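Long-range contacts in phosphoribosylaminoimidazole-succinocarboxamide synthase (PDB 1KUT), which catalyses the ATP-dependent joining of L-aspartate to carboxyaminoimidazole ribotide, giving SAICAR in de novo purine biosynthesis: residues G14-L19 and T71-P76; K52-K57 and L153-F158; K78-E83 and G134-K139; V85-K90 and L166-Y171. One frame throughout, in Å; residues are numbered along the deposited sequence.

Contact 1 (G14-L19 and T71-P76); sequences GDYALL and TLKVIP
Lys73 lays the end of its side chain over one face of the Tyr16 ring. CE does the touching, coming within 3.5 Å of Tyr16 CD2 near the rim, and NZ stands 4.4 Å from the ring centroid, a cation-pi contact beside the CH-pi one made by CE. The reach depends on an extended chain: Lys73 CG lies opposite the backbone N (chi1 -175°), and the rest runs along the neighbouring strand, back to Tyr16. At the edge of the same ring, close to its plane, sit Val74 O and Ile75 CG2, the methyl 3.9 Å from Tyr16 CE1. From Ala17 on, the strands run antiparallel in two hydrogen-bonded pairs, Ala17 with Val74 and Leu19 with Leu72. Ala17 N donates to Val74 O at 2.7 Å, and Leu72 N to Leu19 O at 2.8 Å. On the buried face, Val74 CG2 presses against Ala17 CB at 3.7 Å, while the Leu72 side chain carries on to helix 39-55. On the Tyr16-Lys73 face, Leu18 CD2 meets Thr71 CG2 obliquely at 3.9 Å. The chemistry therefore divides by face: aliphatic groups close the side toward helix 39-55, whereas the ammonium group of the partly exposed Lys73 rests on an aromatic ring opposite it. That charge also has a long, weak ion pair with Glu65 on strand 63-67, so it is probably shared between the ring face and, more weakly, Glu65.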
# COMPACT_ATOMS: atom_id res chain seq x y z
N GLY B 14 -35.07 13.18 0.84
CA GLY B 14 -35.50 13.61 -0.48
C GLY B 14 -34.37 13.70 -1.49
O GLY B 14 -33.74 12.70 -1.86
N ASP B 15 -34.12 14.92 -1.95
CA ASP B 15 -33.07 15.16 -2.92
C ASP B 15 -31.75 15.27 -2.18
O ASP B 15 -30.81 14.52 -2.46
CB ASP B 15 -33.38 16.45 -3.71
CG ASP B 15 -34.63 16.30 -4.59
OD1 ASP B 15 -34.72 15.30 -5.33
OD2 ASP B 15 -35.52 17.19 -4.53
N TYR B 16 -31.70 16.17 -1.21
CA TYR B 16 -30.49 16.35 -0.41
C TYR B 16 -30.43 15.35 0.73
O TYR B 16 -31.37 14.57 0.96
CB TYR B 16 -30.44 17.77 0.16
CG TYR B 16 -30.35 18.83 -0.90
CD1 TYR B 16 -29.14 19.09 -1.55
CD2 TYR B 16 -31.48 19.57 -1.27
CE1 TYR B 16 -29.06 20.07 -2.55
CE2 TYR B 16 -31.41 20.55 -2.26
CZ TYR B 16 -30.20 20.79 -2.90
OH TYR B 16 -30.14 21.74 -3.90
N ALA B 17 -29.31 15.36 1.44
CA ALA B 17 -29.13 14.45 2.56
C ALA B 17 -28.76 15.28 3.76
O ALA B 17 -28.38 16.44 3.63
CB ALA B 17 -28.02 13.45 2.24
N LEU B 18 -28.87 14.70 4.95
CA LEU B 18 -28.51 15.42 6.16
C LEU B 18 -27.39 14.63 6.84
O LEU B 18 -27.41 13.41 6.88
CB LEU B 18 -29.71 15.56 7.11
CG LEU B 18 -30.83 16.55 6.76
CD1 LEU B 18 -31.87 16.52 7.87
CD2 LEU B 18 -30.27 17.96 6.59
N LEU B 19 -26.42 15.35 7.38
CA LEU B 19 -25.31 14.71 8.05
C LEU B 19 -25.23 15.29 9.46
O LEU B 19 -24.86 16.46 9.65
CB LEU B 19 -24.01 14.98 7.27
CG LEU B 19 -22.70 14.38 7.80
CD1 LEU B 19 -22.82 12.87 7.92
CD2 LEU B 19 -21.57 14.76 6.84
N THR B 71 -25.56 19.78 12.32
CA THR B 71 -26.07 19.19 11.08
C THR B 71 -25.60 19.91 9.82
O THR B 71 -25.49 21.13 9.78
CB THR B 71 -27.61 19.20 11.08
OG1 THR B 71 -28.08 18.27 12.07
CG2 THR B 71 -28.17 18.81 9.72
N LEU B 72 -25.32 19.13 8.77
CA LEU B 72 -24.88 19.69 7.50
C LEU B 72 -25.82 19.23 6.40
O LEU B 72 -26.11 18.04 6.27
CB LEU B 72 -23.46 19.22 7.17
CG LEU B 72 -22.32 20.22 7.19
CD1 LEU B 72 -22.35 21.04 8.45
CD2 LEU B 72 -21.01 19.48 7.06
N LYS B 73 -26.32 20.17 5.60
CA LYS B 73 -27.18 19.77 4.51
C LYS B 73 -26.20 19.46 3.38
O LYS B 73 -25.45 20.34 2.92
CB LYS B 73 -28.13 20.89 4.12
CG LYS B 73 -29.14 20.52 3.05
CD LYS B 73 -29.96 21.75 2.71
CE LYS B 73 -30.50 21.74 1.29
NZ LYS B 73 -30.97 23.13 0.91
N VAL B 74 -26.19 18.21 2.94
CA VAL B 74 -25.27 17.80 1.89
C VAL B 74 -25.98 17.21 0.69
O VAL B 74 -27.15 16.83 0.77
CB VAL B 74 -24.28 16.74 2.42
CG1 VAL B 74 -23.42 17.35 3.51
CG2 VAL B 74 -25.04 15.54 2.95
N ILE B 75 -25.26 17.15 -0.42
CA ILE B 75 -25.79 16.56 -1.64
C ILE B 75 -25.40 15.09 -1.61
O ILE B 75 -24.28 14.74 -1.27
CB ILE B 75 -25.14 17.18 -2.91
CG1 ILE B 75 -23.64 16.93 -2.88
CG2 ILE B 75 -25.43 18.66 -2.99
CD1 ILE B 75 -22.92 17.36 -4.14
N PRO B 76 -26.34 14.20 -1.97
CA PRO B 76 -25.99 12.78 -1.95
C PRO B 76 -24.79 12.46 -2.85
O PRO B 76 -24.57 13.10 -3.88
CB PRO B 76 -27.27 12.09 -2.43
CG PRO B 76 -28.01 13.19 -3.18
CD PRO B 76 -27.75 14.39 -2.33

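Contact 2 (K52-K57 and L153-F158); sequences KYLSEK and LALKEF
The end of helix 39-55 comes up to helix 138-160, with Leu54 CA and Ala154 CA nearest at 7.4 Å, a spacing allowed by the small alanine. Tyr53 fills the joint. Its CG lies trans to the backbone N (chi1 167°), which sends the ring across to the facing helix, where OH donates to Ala154 O at 3.2 Å. The hydroxyl comes in 34° from the carbonyl plane, and the helical N-H of Phe158 reaches the same oxygen from the other face of that plane, giving one acceptor two donors. Phe158 turns an edge to the Tyr53 ring: CD1 sits over the ring centre, 3.6 Å from Tyr53 CZ, with the planes at 54°. Lys57, from the tyrosine's own segment, lays CD over the opposite face, so the phenol ring is covered from both sides. Beside it, Leu54 and Leu155 cross at about a right angle, Leu54 CD1 to Leu155 CD2 3.6 Å. Lys57 CE also passes the Ala154 methyl, and its NZ stays 5.8 Å from Glu157 OE1, close enough that a weak attraction is possible, though the charged atoms do not touch. Helix 39-55 thus packs on helix 138-160 near the C-terminal ends of both. Leu50, one turn earlier, touches Leu155 and Phe158, and Leu155 continues inward to Ile169 and Tyr171 of strand 164-175, on which helix 138-160 lies.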
# COMPACT_ATOMS: atom_id res chain seq x y z
N LYS B 52 -16.62 25.43 2.82
CA LYS B 52 -17.15 26.62 2.17
C LYS B 52 -15.95 27.32 1.50
O LYS B 52 -16.00 27.71 0.33
CB LYS B 52 -17.78 27.55 3.22
CG LYS B 52 -18.47 28.78 2.65
CD LYS B 52 -19.68 28.40 1.81
CE LYS B 52 -20.40 29.64 1.27
NZ LYS B 52 -21.37 29.29 0.19
N TYR B 53 -14.87 27.46 2.26
CA TYR B 53 -13.64 28.07 1.77
C TYR B 53 -13.13 27.36 0.51
O TYR B 53 -12.69 27.99 -0.44
CB TYR B 53 -12.58 27.99 2.87
CG TYR B 53 -11.16 28.30 2.43
CD1 TYR B 53 -10.76 29.62 2.19
CD2 TYR B 53 -10.22 27.28 2.32
CE1 TYR B 53 -9.43 29.91 1.85
CE2 TYR B 53 -8.91 27.56 1.97
CZ TYR B 53 -8.51 28.87 1.74
OH TYR B 53 -7.19 29.13 1.41
N LEU B 54 -13.17 26.04 0.55
CA LEU B 54 -12.73 25.18 -0.54
C LEU B 54 -13.63 25.31 -1.78
O LEU B 54 -13.14 25.44 -2.90
CB LEU B 54 -12.75 23.72 -0.06
CG LEU B 54 -11.47 23.03 0.46
CD1 LEU B 54 -10.55 24.02 1.12
CD2 LEU B 54 -11.88 21.90 1.41
N SER B 55 -14.95 25.25 -1.55
CA SER B 55 -15.93 25.34 -2.63
C SER B 55 -15.92 26.67 -3.38
O SER B 55 -16.07 26.71 -4.60
CB SER B 55 -17.34 25.08 -2.09
OG SER B 55 -17.43 23.78 -1.54
N GLU B 56 -15.77 27.78 -2.67
CA GLU B 56 -15.74 29.04 -3.39
C GLU B 56 -14.48 29.10 -4.23
O GLU B 56 -14.29 30.01 -5.02
CB GLU B 56 -15.85 30.25 -2.45
CG GLU B 56 -15.34 30.04 -1.06
CD GLU B 56 -15.58 31.26 -0.18
OE1 GLU B 56 -16.75 31.72 -0.10
OE2 GLU B 56 -14.61 31.76 0.44
N LYS B 57 -13.61 28.10 -4.07
CA LYS B 57 -12.38 28.06 -4.86
C LYS B 57 -12.53 27.15 -6.07
O LYS B 57 -11.62 27.07 -6.90
CB LYS B 57 -11.21 27.60 -4.00
CG LYS B 57 -10.95 28.50 -2.79
CD LYS B 57 -9.81 27.98 -1.92
CE LYS B 57 -8.48 28.19 -2.62
NZ LYS B 57 -8.18 29.64 -2.78
N LEU B 153 -3.13 21.54 -0.07
CA LEU B 153 -2.35 22.76 -0.18
C LEU B 153 -3.23 24.00 0.13
O LEU B 153 -2.80 24.91 0.84
CB LEU B 153 -1.73 22.86 -1.58
CG LEU B 153 -0.30 22.30 -1.75
CD1 LEU B 153 0.10 21.41 -0.55
CD2 LEU B 153 -0.23 21.52 -3.06
N ALA B 154 -4.44 24.02 -0.40
CA ALA B 154 -5.35 25.14 -0.13
C ALA B 154 -5.57 25.29 1.36
O ALA B 154 -5.59 26.41 1.89
CB ALA B 154 -6.67 24.91 -0.82
N LEU B 155 -5.75 24.16 2.05
CA LEU B 155 -5.98 24.16 3.50
C LEU B 155 -4.71 24.53 4.25
O LEU B 155 -4.75 25.18 5.30
CB LEU B 155 -6.47 22.79 3.98
CG LEU B 155 -7.92 22.44 3.67
CD1 LEU B 155 -8.27 21.08 4.27
CD2 LEU B 155 -8.82 23.53 4.25
N LYS B 156 -3.58 24.09 3.71
CA LYS B 156 -2.29 24.40 4.31
C LYS B 156 -2.07 25.91 4.34
O LYS B 156 -1.57 26.47 5.32
CB LYS B 156 -1.18 23.72 3.52
CG LYS B 156 0.20 24.30 3.79
CD LYS B 156 1.24 23.80 2.80
CE LYS B 156 2.54 24.57 2.98
NZ LYS B 156 2.28 26.04 2.86
N GLU B 157 -2.42 26.58 3.25
CA GLU B 157 -2.24 28.03 3.15
C GLU B 157 -3.23 28.75 4.06
O GLU B 157 -2.97 29.86 4.55
CB GLU B 157 -2.43 28.48 1.70
CG GLU B 157 -1.50 27.73 0.75
CD GLU B 157 -1.98 27.76 -0.69
OE1 GLU B 157 -3.18 27.48 -0.92
OE2 GLU B 157 -1.16 28.04 -1.59
N PHE B 158 -4.36 28.10 4.28
CA PHE B 158 -5.41 28.62 5.13
C PHE B 158 -4.92 28.75 6.58
O PHE B 158 -4.92 29.85 7.14
CB PHE B 158 -6.61 27.67 5.09
CG PHE B 158 -7.78 28.16 5.87
CD1 PHE B 158 -8.61 29.14 5.34
CD2 PHE B 158 -8.04 27.67 7.14
CE1 PHE B 158 -9.70 29.62 6.07
CE2 PHE B 158 -9.11 28.14 7.88
CZ PHE B 158 -9.95 29.12 7.35

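Contact 3 (K78-E83 and G134-K139); sequences KMFPLE and GIATKK
Ile135 supplies most of the apolar contact, and its CG2 does the touching. Its chi1 of -73° turns CG1 away from the carbonyl carbon and leaves CG2 trans to the backbone N, pointing into the angle between two residues of the facing segment. This methyl comes 3.9 Å from Pro81 CG and equally near Pro81 CD, and 3.9 Å from Leu82 CD1, with Leu82 CD2 hardly farther; both side chains meet the isoleucine obliquely. A second apolar touch joins Phe80 CE2 to Ala136 CB at 3.8 Å. The one polar atom that borders this patch from across the contact is Ile135 O, which meets the edge of the Phe80 ring, near its plane, 3.6 Å from Phe80 CD2. The carbonyl thus faces the ring's hydrogen-bearing rim rather than its pi cloud.

The remaining interactions are local and set the path of each backbone. Pro81 has the backbone angles of an inverse gamma turn; the residues on either side of it, Phe80 and Leu82, both point toward segment 134-139. On the other side, Gly134, with positive phi, ends helix 127-132 in a Schellman motif, and Thr137 is the N-cap of helix 138-160, its OG1 accepting a weak bond from Lys139 N (3.2 Å) and a hydrogen bond from Gln140 N. The contact therefore fits a break in strand 78-87 against the link between two helices. Met144 of helix 138-160 packs on Phe80, Leu82 and Ala136, Leu130 of helix 127-132 on Leu82 and Ile135, and Ile115 of strand 105-115 on Ile135.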
# COMPACT_ATOMS: atom_id res chain seq x y z
N LYS B 78 -22.26 8.90 -4.14
CA LYS B 78 -22.08 7.46 -4.06
C LYS B 78 -20.61 7.38 -3.62
O LYS B 78 -19.69 7.48 -4.43
CB LYS B 78 -22.28 6.78 -5.42
CG LYS B 78 -22.50 5.26 -5.26
CD LYS B 78 -22.62 4.53 -6.60
CE LYS B 78 -22.99 3.06 -6.37
NZ LYS B 78 -22.05 2.40 -5.41
N MSE B 79 -20.41 7.23 -2.31
CA MSE B 79 -19.06 7.19 -1.73
C MSE B 79 -18.16 6.03 -2.17
O MSE B 79 -18.63 4.94 -2.50
CB MSE B 79 -19.18 7.18 -0.20
CG MSE B 79 -19.89 8.41 0.39
SE MSE B 79 -18.99 10.10 -0.00
CE MSE B 79 -17.29 9.74 0.86
N PHE B 80 -16.86 6.29 -2.19
CA PHE B 80 -15.88 5.26 -2.51
C PHE B 80 -15.49 4.68 -1.15
O PHE B 80 -15.32 5.42 -0.18
CB PHE B 80 -14.62 5.84 -3.16
CG PHE B 80 -14.81 6.29 -4.58
CD1 PHE B 80 -15.37 7.52 -4.87
CD2 PHE B 80 -14.38 5.49 -5.64
CE1 PHE B 80 -15.50 7.96 -6.20
CE2 PHE B 80 -14.51 5.92 -6.96
CZ PHE B 80 -15.06 7.15 -7.23
N PRO B 81 -15.35 3.34 -1.05
CA PRO B 81 -14.97 2.72 0.23
C PRO B 81 -13.48 3.00 0.42
O PRO B 81 -12.65 2.09 0.51
CB PRO B 81 -15.25 1.24 -0.03
CG PRO B 81 -14.85 1.09 -1.48
CD PRO B 81 -15.46 2.33 -2.13
N LEU B 82 -13.15 4.29 0.51
CA LEU B 82 -11.76 4.68 0.59
C LEU B 82 -11.47 5.83 1.53
O LEU B 82 -12.32 6.69 1.77
CB LEU B 82 -11.32 5.05 -0.83
CG LEU B 82 -10.24 4.29 -1.60
CD1 LEU B 82 -10.31 2.78 -1.38
CD2 LEU B 82 -10.42 4.67 -3.06
N GLU B 83 -10.25 5.84 2.06
CA GLU B 83 -9.77 6.90 2.93
C GLU B 83 -8.49 7.36 2.24
O GLU B 83 -7.56 6.58 2.07
CB GLU B 83 -9.47 6.36 4.33
CG GLU B 83 -10.72 6.10 5.14
CD GLU B 83 -10.43 5.77 6.61
OE1 GLU B 83 -9.50 6.36 7.19
OE2 GLU B 83 -11.15 4.92 7.19
N GLY B 134 -11.82 -3.38 -8.51
CA GLY B 134 -12.93 -2.66 -9.10
C GLY B 134 -13.50 -1.57 -8.21
O GLY B 134 -14.67 -1.20 -8.36
N ILE B 135 -12.70 -1.05 -7.29
CA ILE B 135 -13.16 0.02 -6.39
C ILE B 135 -13.20 1.37 -7.12
O ILE B 135 -14.13 2.16 -6.94
CB ILE B 135 -12.21 0.14 -5.16
CG1 ILE B 135 -12.44 -1.05 -4.23
CG2 ILE B 135 -12.42 1.49 -4.45
CD1 ILE B 135 -11.35 -1.22 -3.24
N ALA B 136 -12.19 1.61 -7.95
CA ALA B 136 -12.10 2.85 -8.71
C ALA B 136 -11.26 2.62 -9.98
O ALA B 136 -10.49 1.67 -10.06
CB ALA B 136 -11.45 3.92 -7.86
N THR B 137 -11.41 3.51 -10.95
CA THR B 137 -10.66 3.40 -12.19
C THR B 137 -9.39 4.21 -12.05
O THR B 137 -9.27 5.08 -11.18
CB THR B 137 -11.44 3.92 -13.39
OG1 THR B 137 -11.40 5.36 -13.40
CG2 THR B 137 -12.89 3.45 -13.32
N LYS B 138 -8.43 3.94 -12.93
CA LYS B 138 -7.17 4.64 -12.92
C LYS B 138 -7.41 6.15 -13.02
O LYS B 138 -6.67 6.96 -12.44
CB LYS B 138 -6.31 4.14 -14.08
CG LYS B 138 -4.84 4.01 -13.78
CD LYS B 138 -4.19 5.36 -13.59
CE LYS B 138 -2.75 5.31 -14.07
NZ LYS B 138 -2.68 4.78 -15.47
N LYS B 139 -8.47 6.54 -13.74
CA LYS B 139 -8.80 7.95 -13.93
C LYS B 139 -9.40 8.56 -12.67
O LYS B 139 -9.04 9.67 -12.28
CB LYS B 139 -9.79 8.13 -15.09
CG LYS B 139 -10.30 9.57 -15.26
CD LYS B 139 -11.39 9.65 -16.33
CE LYS B 139 -12.12 11.00 -16.34
NZ LYS B 139 -11.24 12.14 -16.76

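Contact 4 (V85-K90 and L166-Y171); sequences VVRLKK and LWDIKY
Leu166 meets Leu88 chiefly through its carbonyl, with Leu88 CD2 3.3 Å from Leu166 O. Trp167 follows, its O accepting from two successive amides, Leu88 N at 2.8 Å and Lys89 N at 3.0 Å. Its indole is crossed at about a right angle by Lys89, whose CD sits over the five-membered ring, 3.9 Å from the centroid, before the chain bends and carries NZ to Asp105. Asp168 stands alongside Arg87, both pointing the same way, but carboxylate and guanidinium planes are nearly perpendicular (86°). Their salt bridge, Arg87 NH1 to Asp168 OD2, is long at 3.7 Å; a water in the guanidinium plane joins them, 2.9 Å from Arg87 NH1, and also lies beside Lys89 O. Arg87 NE is held separately by Glu112, while Val85 CG1 covers a guanidinium face. Ile169 is the hydrogen-bonded partner of Val86, with Val86 N to Ile169 O at 2.9 Å and a return bond from Ile169 N to Val86 O. Lys170 lays CG against Val85 CG2 at 3.8 Å, and its NZ turns away to Glu172. Tyr171 offers a ring edge to Val86 CG2; its OH bonds to Thr152 on helix 138-160. This is a regular antiparallel ladder that ends where Leu88 and Lys89 share one carbonyl, the pattern of a classic beta bulge, where the chain turns a corner at Leu88.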
# COMPACT_ATOMS: atom_id res chain seq x y z
N VAL B 85 -5.31 9.70 2.33
CA VAL B 85 -4.50 10.47 3.25
C VAL B 85 -3.38 11.21 2.55
O VAL B 85 -2.67 10.65 1.70
CB VAL B 85 -3.89 9.53 4.31
CG1 VAL B 85 -3.02 10.32 5.28
CG2 VAL B 85 -5.00 8.79 5.05
N VAL B 86 -3.22 12.49 2.90
CA VAL B 86 -2.15 13.28 2.34
C VAL B 86 -1.22 13.63 3.49
O VAL B 86 -1.68 14.11 4.55
CB VAL B 86 -2.66 14.56 1.68
CG1 VAL B 86 -1.49 15.35 1.11
CG2 VAL B 86 -3.63 14.22 0.56
N ARG B 87 0.07 13.37 3.32
CA ARG B 87 1.01 13.69 4.38
C ARG B 87 1.95 14.78 3.91
O ARG B 87 2.46 14.74 2.80
CB ARG B 87 1.82 12.45 4.76
CG ARG B 87 0.97 11.32 5.32
CD ARG B 87 1.77 10.06 5.49
NE ARG B 87 0.89 8.93 5.75
CZ ARG B 87 0.26 8.71 6.89
NH1 ARG B 87 0.41 9.55 7.91
NH2 ARG B 87 -0.54 7.65 7.02
N LEU B 88 2.15 15.77 4.79
CA LEU B 88 3.03 16.88 4.53
C LEU B 88 4.23 16.72 5.45
O LEU B 88 5.33 17.17 5.14
CB LEU B 88 2.31 18.20 4.84
CG LEU B 88 1.75 19.03 3.69
CD1 LEU B 88 1.13 18.15 2.65
CD2 LEU B 88 0.74 20.03 4.23
N LYS B 89 4.00 16.06 6.58
CA LYS B 89 5.05 15.83 7.55
C LYS B 89 4.95 14.41 8.06
O LYS B 89 3.86 13.84 8.11
CB LYS B 89 4.94 16.80 8.73
CG LYS B 89 5.11 18.27 8.36
CD LYS B 89 5.28 19.13 9.60
CE LYS B 89 5.30 20.62 9.26
NZ LYS B 89 6.29 20.97 8.19
N LYS B 90 6.09 13.84 8.43
CA LYS B 90 6.13 12.46 8.92
C LYS B 90 5.46 12.34 10.28
O LYS B 90 5.89 12.98 11.24
CB LYS B 90 7.59 11.99 9.05
CG LYS B 90 8.40 12.01 7.78
CD LYS B 90 9.83 11.54 8.08
CE LYS B 90 10.75 11.64 6.86
NZ LYS B 90 12.19 11.43 7.25
N LEU B 166 -0.22 22.27 8.99
CA LEU B 166 -0.96 21.06 8.70
C LEU B 166 0.01 19.92 8.50
O LEU B 166 0.80 19.93 7.56
CB LEU B 166 -1.79 21.28 7.43
CG LEU B 166 -2.68 20.12 7.01
CD1 LEU B 166 -3.59 19.72 8.17
CD2 LEU B 166 -3.48 20.53 5.79
N TRP B 167 -0.05 18.93 9.38
CA TRP B 167 0.84 17.78 9.28
C TRP B 167 0.37 16.77 8.25
O TRP B 167 1.13 16.34 7.38
CB TRP B 167 0.95 17.12 10.64
CG TRP B 167 1.85 17.84 11.53
CD1 TRP B 167 2.01 19.20 11.62
CD2 TRP B 167 2.74 17.27 12.50
NE1 TRP B 167 2.95 19.51 12.57
CE2 TRP B 167 3.41 18.34 13.13
CE3 TRP B 167 3.04 15.96 12.89
CZ2 TRP B 167 4.36 18.13 14.13
CZ3 TRP B 167 3.97 15.76 13.88
CH2 TRP B 167 4.63 16.84 14.49
N ASP B 168 -0.89 16.38 8.38
CA ASP B 168 -1.52 15.44 7.46
C ASP B 168 -3.02 15.51 7.65
O ASP B 168 -3.52 16.07 8.64
CB ASP B 168 -1.02 14.02 7.68
CG ASP B 168 -1.19 13.56 9.10
OD1 ASP B 168 -2.20 13.93 9.72
OD2 ASP B 168 -0.31 12.80 9.58
N ILE B 169 -3.75 14.92 6.71
CA ILE B 169 -5.20 14.98 6.75
C ILE B 169 -5.73 13.82 5.93
O ILE B 169 -5.09 13.38 4.99
CB ILE B 169 -5.65 16.35 6.16
CG1 ILE B 169 -7.17 16.46 6.10
CG2 ILE B 169 -5.06 16.54 4.76
CD1 ILE B 169 -7.64 17.85 5.86
N LYS B 170 -6.90 13.31 6.31
CA LYS B 170 -7.52 12.21 5.58
C LYS B 170 -8.82 12.68 4.91
O LYS B 170 -9.60 13.42 5.52
CB LYS B 170 -7.85 11.07 6.54
CG LYS B 170 -8.59 9.91 5.86
CD LYS B 170 -9.63 9.28 6.77
CE LYS B 170 -10.66 10.31 7.25
NZ LYS B 170 -11.96 9.66 7.62
N TYR B 171 -9.05 12.25 3.67
CA TYR B 171 -10.26 12.61 2.93
C TYR B 171 -11.04 11.36 2.51
O TYR B 171 -10.56 10.23 2.64
CB TYR B 171 -9.92 13.38 1.65
CG TYR B 171 -9.08 14.63 1.86
CD1 TYR B 171 -9.64 15.77 2.45
CD2 TYR B 171 -7.74 14.67 1.47
CE1 TYR B 171 -8.87 16.92 2.64
CE2 TYR B 171 -6.97 15.81 1.66
CZ TYR B 171 -7.54 16.92 2.24
OH TYR B 171 -6.80 18.06 2.39
O HOH W 1 2.06 11.90 8.25

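In the fold
Contacts 2 and 3 are the more buried, contacts 1 and 4 partly so, yet contact 4 lies nearest the chain's centre, about 9 Å off, and contact 1 farthest, about 18 Å. Contacts 1 and 4 are antiparallel strand pairs in different sheets, on opposite sides of that centre: contact 1 sets a lysine on a tyrosine, while contact 4 gathers charged groups and a water on one face. Contact 2 lies near the C-terminal end of helix 138-160 and contact 3 on the link leading into its N-terminus, one aromatic with a hydroxyl-to-carbonyl bond, the other wholly apolar between side chains. Contact 4 shares strand 78-87 with contact 3 and touches contact 2 where Lys156 lies against Leu88.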